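Local coordinates for protein separin (Saccharomyces cerevisiae, PDB 5U1T) that cleaves the SCC1 subunit of cohesin at the onset of anaphase as a caspase-like cysteine protease, so that sister chromatids can separate, at residues L61-H70 against T546-N554. Residues are numbered along the deposited sequence; the frame is centred on the assembly and turned at random.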
ATOM      1  N   LEU A  61      36.052  27.421  13.680  1.00 53.05           N
ATOM      2  CA  LEU A  61      35.807  26.372  12.704  1.00 55.99           C
ATOM      3  C   LEU A  61      35.732  25.018  13.376  1.00 56.78           C
ATOM      4  O   LEU A  61      34.802  24.254  13.139  1.00 63.59           O
ATOM      5  CB  LEU A  61      36.891  26.344  11.628  1.00 54.49           C
ATOM      6  CG  LEU A  61      36.541  25.241  10.631  1.00 61.29           C
ATOM      7  CD1 LEU A  61      36.353  25.795   9.231  1.00 65.33           C
ATOM      8  CD2 LEU A  61      37.588  24.112  10.636  1.00 58.29           C
ATOM      9  N   LEU A  62      36.721  24.735  14.211  1.00 52.08           N
ATOM     10  CA  LEU A  62      36.858  23.452  14.866  1.00 50.05           C
ATOM     11  C   LEU A  62      35.658  23.152  15.739  1.00 52.56           C
ATOM     12  O   LEU A  62      35.206  22.014  15.838  1.00 55.78           O
ATOM     13  CB  LEU A  62      38.146  23.429  15.689  1.00 47.66           C
ATOM     14  CG  LEU A  62      39.357  23.290  14.778  1.00 48.10           C
ATOM     15  CD1 LEU A  62      40.632  23.348  15.586  1.00 52.83           C
ATOM     16  CD2 LEU A  62      39.254  21.995  14.002  1.00 44.72           C
ATOM     17  N   LYS A  63      35.155  24.196  16.372  1.00 50.01           N
ATOM     18  CA  LYS A  63      34.016  24.097  17.248  1.00 52.83           C
ATOM     19  C   LYS A  63      32.791  23.843  16.407  1.00 57.45           C
ATOM     20  O   LYS A  63      31.910  23.068  16.783  1.00 57.30           O
ATOM     21  CB  LYS A  63      33.853  25.386  18.048  1.00 46.71           C
ATOM     22  CG  LYS A  63      32.842  25.310  19.139  1.00 47.95           C
ATOM     23  CD  LYS A  63      33.144  26.337  20.203  1.00 53.53           C
ATOM     24  CE  LYS A  63      32.808  27.761  19.743  1.00 47.57           C
ATOM     25  NZ  LYS A  63      31.358  28.078  19.898  1.00 54.37           N
ATOM     26  N   SER A  64      32.736  24.501  15.257  1.00 51.44           N
ATOM     27  CA  SER A  64      31.547  24.429  14.445  1.00 51.62           C
ATOM     28  C   SER A  64      31.410  23.070  13.774  1.00 57.02           C
ATOM     29  O   SER A  64      30.294  22.614  13.535  1.00 52.87           O
ATOM     30  CB  SER A  64      31.550  25.516  13.399  1.00 49.17           C
ATOM     31  OG  SER A  64      30.316  25.520  12.724  1.00 56.26           O
ATOM     32  N   HIS A  65      32.537  22.427  13.473  1.00 46.93           N
ATOM     33  CA  HIS A  65      32.508  21.160  12.757  1.00 51.41           C
ATOM     34  C   HIS A  65      32.729  19.988  13.689  1.00 51.99           C
ATOM     35  O   HIS A  65      33.138  18.931  13.252  1.00 44.37           O
ATOM     36  CB  HIS A  65      33.567  21.136  11.649  1.00 53.04           C
ATOM     37  CG  HIS A  65      33.390  22.212  10.622  1.00 50.91           C
ATOM     38  ND1 HIS A  65      34.220  22.336   9.528  1.00 51.58           N
ATOM     39  CD2 HIS A  65      32.481  23.212  10.519  1.00 53.52           C
ATOM     40  CE1 HIS A  65      33.830  23.371   8.798  1.00 55.09           C
ATOM     41  NE2 HIS A  65      32.770  23.912   9.374  1.00 53.89           N
ATOM     42  N   HIS A  66      32.502  20.221  14.981  1.00 54.41           N
ATOM     43  CA  HIS A  66      32.686  19.220  16.043  1.00 53.85           C
ATOM     44  C   HIS A  66      34.051  18.493  16.079  1.00 49.06           C
ATOM     45  O   HIS A  66      34.162  17.408  16.628  1.00 54.33           O
ATOM     46  CB  HIS A  66      31.549  18.185  15.952  1.00 55.11           C
ATOM     47  CG  HIS A  66      30.228  18.706  16.429  1.00 47.98           C
ATOM     48  ND1 HIS A  66      29.383  17.970  17.233  1.00 50.26           N
ATOM     49  CD2 HIS A  66      29.627  19.903  16.248  1.00 48.10           C
ATOM     50  CE1 HIS A  66      28.315  18.693  17.521  1.00 46.14           C
ATOM     51  NE2 HIS A  66      28.444  19.869  16.936  1.00 45.67           N
ATOM     52  N   MET A  67      35.089  19.100  15.521  1.00 46.69           N
ATOM     53  CA  MET A  67      36.412  18.485  15.471  1.00 47.65           C
ATOM     54  C   MET A  67      37.221  18.763  16.752  1.00 55.42           C
ATOM     55  O   MET A  67      38.145  19.589  16.750  1.00 57.87           O
ATOM     56  CB  MET A  67      37.166  19.007  14.251  1.00 51.69           C
ATOM     57  CG  MET A  67      36.651  18.490  12.947  1.00 51.64           C
ATOM     58  SD  MET A  67      36.953  16.711  12.878  1.00 53.27           S
ATOM     59  CE  MET A  67      38.545  16.669  12.067  1.00 54.56           C
ATOM     60  N   TRP A  68      36.877  18.092  17.844  1.00 50.38           N
ATOM     61  CA  TRP A  68      37.319  18.541  19.165  1.00 47.85           C
ATOM     62  C   TRP A  68      38.808  18.332  19.426  1.00 49.62           C
ATOM     63  O   TRP A  68      39.417  19.062  20.204  1.00 60.27           O
ATOM     64  CB  TRP A  68      36.530  17.833  20.265  1.00 46.92           C
ATOM     65  CG  TRP A  68      35.027  17.625  20.006  1.00 54.61           C
ATOM     66  CD1 TRP A  68      34.359  16.426  19.952  1.00 50.42           C
ATOM     67  CD2 TRP A  68      34.025  18.641  19.823  1.00 52.78           C
ATOM     68  NE1 TRP A  68      33.021  16.636  19.743  1.00 49.13           N
ATOM     69  CE2 TRP A  68      32.788  17.979  19.647  1.00 51.23           C
ATOM     70  CE3 TRP A  68      34.056  20.034  19.770  1.00 47.03           C
ATOM     71  CZ2 TRP A  68      31.592  18.673  19.440  1.00 55.76           C
ATOM     72  CZ3 TRP A  68      32.868  20.720  19.551  1.00 52.54           C
ATOM     73  CH2 TRP A  68      31.654  20.040  19.389  1.00 52.74           C
ATOM     74  N   GLY A  69      39.387  17.328  18.784  1.00 52.77           N
ATOM     75  CA  GLY A  69      40.749  16.921  19.042  1.00 46.73           C
ATOM     76  C   GLY A  69      41.717  17.900  18.449  1.00 53.14           C
ATOM     77  O   GLY A  69      42.844  18.016  18.916  1.00 59.22           O
ATOM     78  N   HIS A  70      41.284  18.644  17.444  1.00 51.56           N
ATOM     79  CA  HIS A  70      42.156  19.668  16.890  1.00 58.85           C
ATOM     80  C   HIS A  70      42.189  20.924  17.769  1.00 59.19           C
ATOM     81  O   HIS A  70      43.073  21.776  17.633  1.00 58.86           O
ATOM     82  CB  HIS A  70      41.726  20.020  15.480  1.00 54.67           C
ATOM     83  CG  HIS A  70      42.262  19.095  14.439  1.00 53.03           C
ATOM     84  ND1 HIS A  70      41.721  17.850  14.195  1.00 58.66           N
ATOM     85  CD2 HIS A  70      43.289  19.237  13.570  1.00 57.11           C
ATOM     86  CE1 HIS A  70      42.392  17.265  13.220  1.00 53.40           C
ATOM     87  NE2 HIS A  70      43.348  18.086  12.823  1.00 52.43           N
ATOM     88  N   THR A 546      33.373  19.323  -3.776  1.00 89.19           N
ATOM     89  CA  THR A 546      33.783  20.075  -2.594  1.00 90.70           C
ATOM     90  C   THR A 546      34.132  19.076  -1.484  1.00 87.50           C
ATOM     91  O   THR A 546      33.786  17.883  -1.557  1.00 92.00           O
ATOM     92  CB  THR A 546      32.700  21.089  -2.090  1.00 92.68           C
ATOM     93  OG1 THR A 546      31.487  20.394  -1.770  1.00 91.64           O
ATOM     94  CG2 THR A 546      32.410  22.186  -3.112  1.00 94.64           C
ATOM     95  N   PHE A 547      34.804  19.589  -0.466  1.00 84.09           N
ATOM     96  CA  PHE A 547      35.338  18.808   0.640  1.00 82.24           C
ATOM     97  C   PHE A 547      35.776  19.802   1.721  1.00 82.79           C
ATOM     98  O   PHE A 547      36.372  20.835   1.402  1.00 80.00           O
ATOM     99  CB  PHE A 547      36.542  17.979   0.188  1.00 84.75           C
ATOM    100  CG  PHE A 547      37.704  18.841  -0.285  1.00 92.69           C
ATOM    101  CD1 PHE A 547      38.658  19.342   0.629  1.00 85.39           C
ATOM    102  CD2 PHE A 547      37.818  19.194  -1.634  1.00 90.33           C
ATOM    103  CE1 PHE A 547      39.710  20.165   0.210  1.00 84.42           C
ATOM    104  CE2 PHE A 547      38.877  20.012  -2.066  1.00 87.40           C
ATOM    105  CZ  PHE A 547      39.826  20.497  -1.140  1.00 85.76           C
ATOM    106  N   ASP A 548      35.485  19.510   2.985  1.00 80.50           N
ATOM    107  CA  ASP A 548      36.126  20.225   4.085  1.00 69.14           C
ATOM    108  C   ASP A 548      37.147  19.284   4.689  1.00 66.92           C
ATOM    109  O   ASP A 548      36.858  18.106   4.931  1.00 62.18           O
ATOM    110  CB  ASP A 548      35.120  20.692   5.140  1.00 59.15           C
ATOM    111  CG  ASP A 548      34.070  21.616   4.567  1.00 72.68           C
ATOM    112  OD1 ASP A 548      33.410  21.229   3.583  1.00 77.62           O
ATOM    113  OD2 ASP A 548      33.900  22.742   5.076  1.00 81.13           O
ATOM    114  N   LYS A 549      38.346  19.802   4.925  1.00 70.93           N
ATOM    115  CA  LYS A 549      39.419  18.981   5.462  1.00 69.88           C
ATOM    116  C   LYS A 549      39.095  18.563   6.898  1.00 61.79           C
ATOM    117  O   LYS A 549      39.209  17.389   7.260  1.00 65.40           O
ATOM    118  CB  LYS A 549      40.749  19.730   5.360  1.00 73.60           C
ATOM    119  CG  LYS A 549      41.254  19.865   3.901  1.00 80.92           C
ATOM    120  CD  LYS A 549      42.209  21.073   3.695  1.00 95.60           C
ATOM    121  CE  LYS A 549      43.573  20.884   4.389  1.00 97.39           C
ATOM    122  NZ  LYS A 549      44.530  22.015   4.109  1.00 87.76           N
ATOM    123  N   LEU A 550      38.617  19.507   7.689  1.00 58.53           N
ATOM    124  CA  LEU A 550      38.308  19.241   9.085  1.00 56.23           C
ATOM    125  C   LEU A 550      36.808  19.238   9.322  1.00 56.57           C
ATOM    126  O   LEU A 550      36.180  20.295   9.357  1.00 61.16           O
ATOM    127  CB  LEU A 550      38.982  20.289   9.978  1.00 60.11           C
ATOM    128  CG  LEU A 550      40.500  20.419   9.750  1.00 60.43           C
ATOM    129  CD1 LEU A 550      41.110  21.472  10.655  1.00 53.17           C
ATOM    130  CD2 LEU A 550      41.215  19.071   9.930  1.00 51.65           C
ATOM    131  N   HIS A 551      36.222  18.065   9.496  1.00 54.52           N
ATOM    132  CA  HIS A 551      34.807  18.005   9.818  1.00 50.75           C
ATOM    133  C   HIS A 551      34.478  16.675  10.447  1.00 47.03           C
ATOM    134  O   HIS A 551      34.953  15.654   9.975  1.00 56.35           O
ATOM    135  CB  HIS A 551      33.966  18.230   8.564  1.00 55.39           C
ATOM    136  CG  HIS A 551      32.627  18.847   8.837  1.00 48.24           C
ATOM    137  ND1 HIS A 551      31.745  18.331   9.760  1.00 49.62           N
ATOM    138  CD2 HIS A 551      32.032  19.944   8.318  1.00 48.36           C
ATOM    139  CE1 HIS A 551      30.661  19.085   9.802  1.00 50.49           C
ATOM    140  NE2 HIS A 551      30.811  20.069   8.934  1.00 50.44           N
ATOM    141  N   LEU A 552      33.685  16.671  11.513  1.00 45.92           N
ATOM    142  CA  LEU A 552      33.257  15.416  12.122  1.00 50.64           C
ATOM    143  C   LEU A 552      32.458  14.608  11.098  1.00 57.43           C
ATOM    144  O   LEU A 552      32.529  13.376  11.054  1.00 53.65           O
ATOM    145  CB  LEU A 552      32.416  15.645  13.378  1.00 47.66           C
ATOM    146  CG  LEU A 552      31.886  14.361  14.019  1.00 48.50           C
ATOM    147  CD1 LEU A 552      33.027  13.538  14.550  1.00 49.09           C
ATOM    148  CD2 LEU A 552      30.889  14.621  15.117  1.00 49.25           C
ATOM    149  N   LEU A 553      31.721  15.310  10.249  1.00 52.91           N
ATOM    150  CA  LEU A 553      30.841  14.630   9.312  1.00 55.49           C
ATOM    151  C   LEU A 553      31.643  13.873   8.257  1.00 58.89           C
ATOM    152  O   LEU A 553      31.102  13.036   7.552  1.00 54.12           O
ATOM    153  CB  LEU A 553      29.881  15.620   8.648  1.00 50.37           C
ATOM    154  CG  LEU A 553      28.846  16.228   9.585  1.00 43.58           C
ATOM    155  CD1 LEU A 553      27.833  16.938   8.758  1.00 46.96           C
ATOM    156  CD2 LEU A 553      28.211  15.186  10.464  1.00 42.22           C
ATOM    157  N   ASN A 554      32.940  14.149   8.162  1.00 55.37           N
ATOM    158  CA  ASN A 554      33.765  13.408   7.218  1.00 59.30           C
ATOM    159  C   ASN A 554      33.911  11.947   7.650  1.00 57.68           C
ATOM    160  O   ASN A 554      34.270  11.074   6.855  1.00 61.30           O
ATOM    161  CB  ASN A 554      35.140  14.073   7.070  1.00 55.90           C
ATOM    162  CG  ASN A 554      35.101  15.297   6.163  1.00 60.71           C
ATOM    163  OD1 ASN A 554      34.257  15.382   5.252  1.00 62.77           O
ATOM    164  ND2 ASN A 554      36.017  16.254   6.398  1.00 59.15           N
TER
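His65 and His551 lie in an offset stack, planes 15° apart and centroids 4.2 Å from each other, with His65 CB set over the centre of the His551 ring. Two hydrogen bonds cross the contact beside the stack. His65 ND1 gives its N-H in the plane of the ring to Leu550 O (2.8 Å), and Leu552 N donates to His65 O (2.9 Å), so His65 is held by both ring and backbone. The other face of its ring carries Leu61 CG. His551 is fixed in turn: its ND1 accepts Leu553 N, and its NE2 is hydrogen-bonded to Glu501 at the start of helix 501-509. Met67, its chain bent at chi2 (-66°) and chi3 (-92°), sets SD against the backbone, 3.5 Å from His551 C. Leu550 rests CD1 on buried Leu62 CD2 at 3.9 Å. Toward solvent the fit is looser: Leu550 sets CD2 over a face of the partly exposed His70 ring, while exposed Leu61 meets Leu550 CB through CD2 at 4.1 Å. The loop turning helix 48-64 into helix 69-87, with an inverse gamma turn centred on Met67, docks on the loop before helix 557-572, in the helical domain of separase.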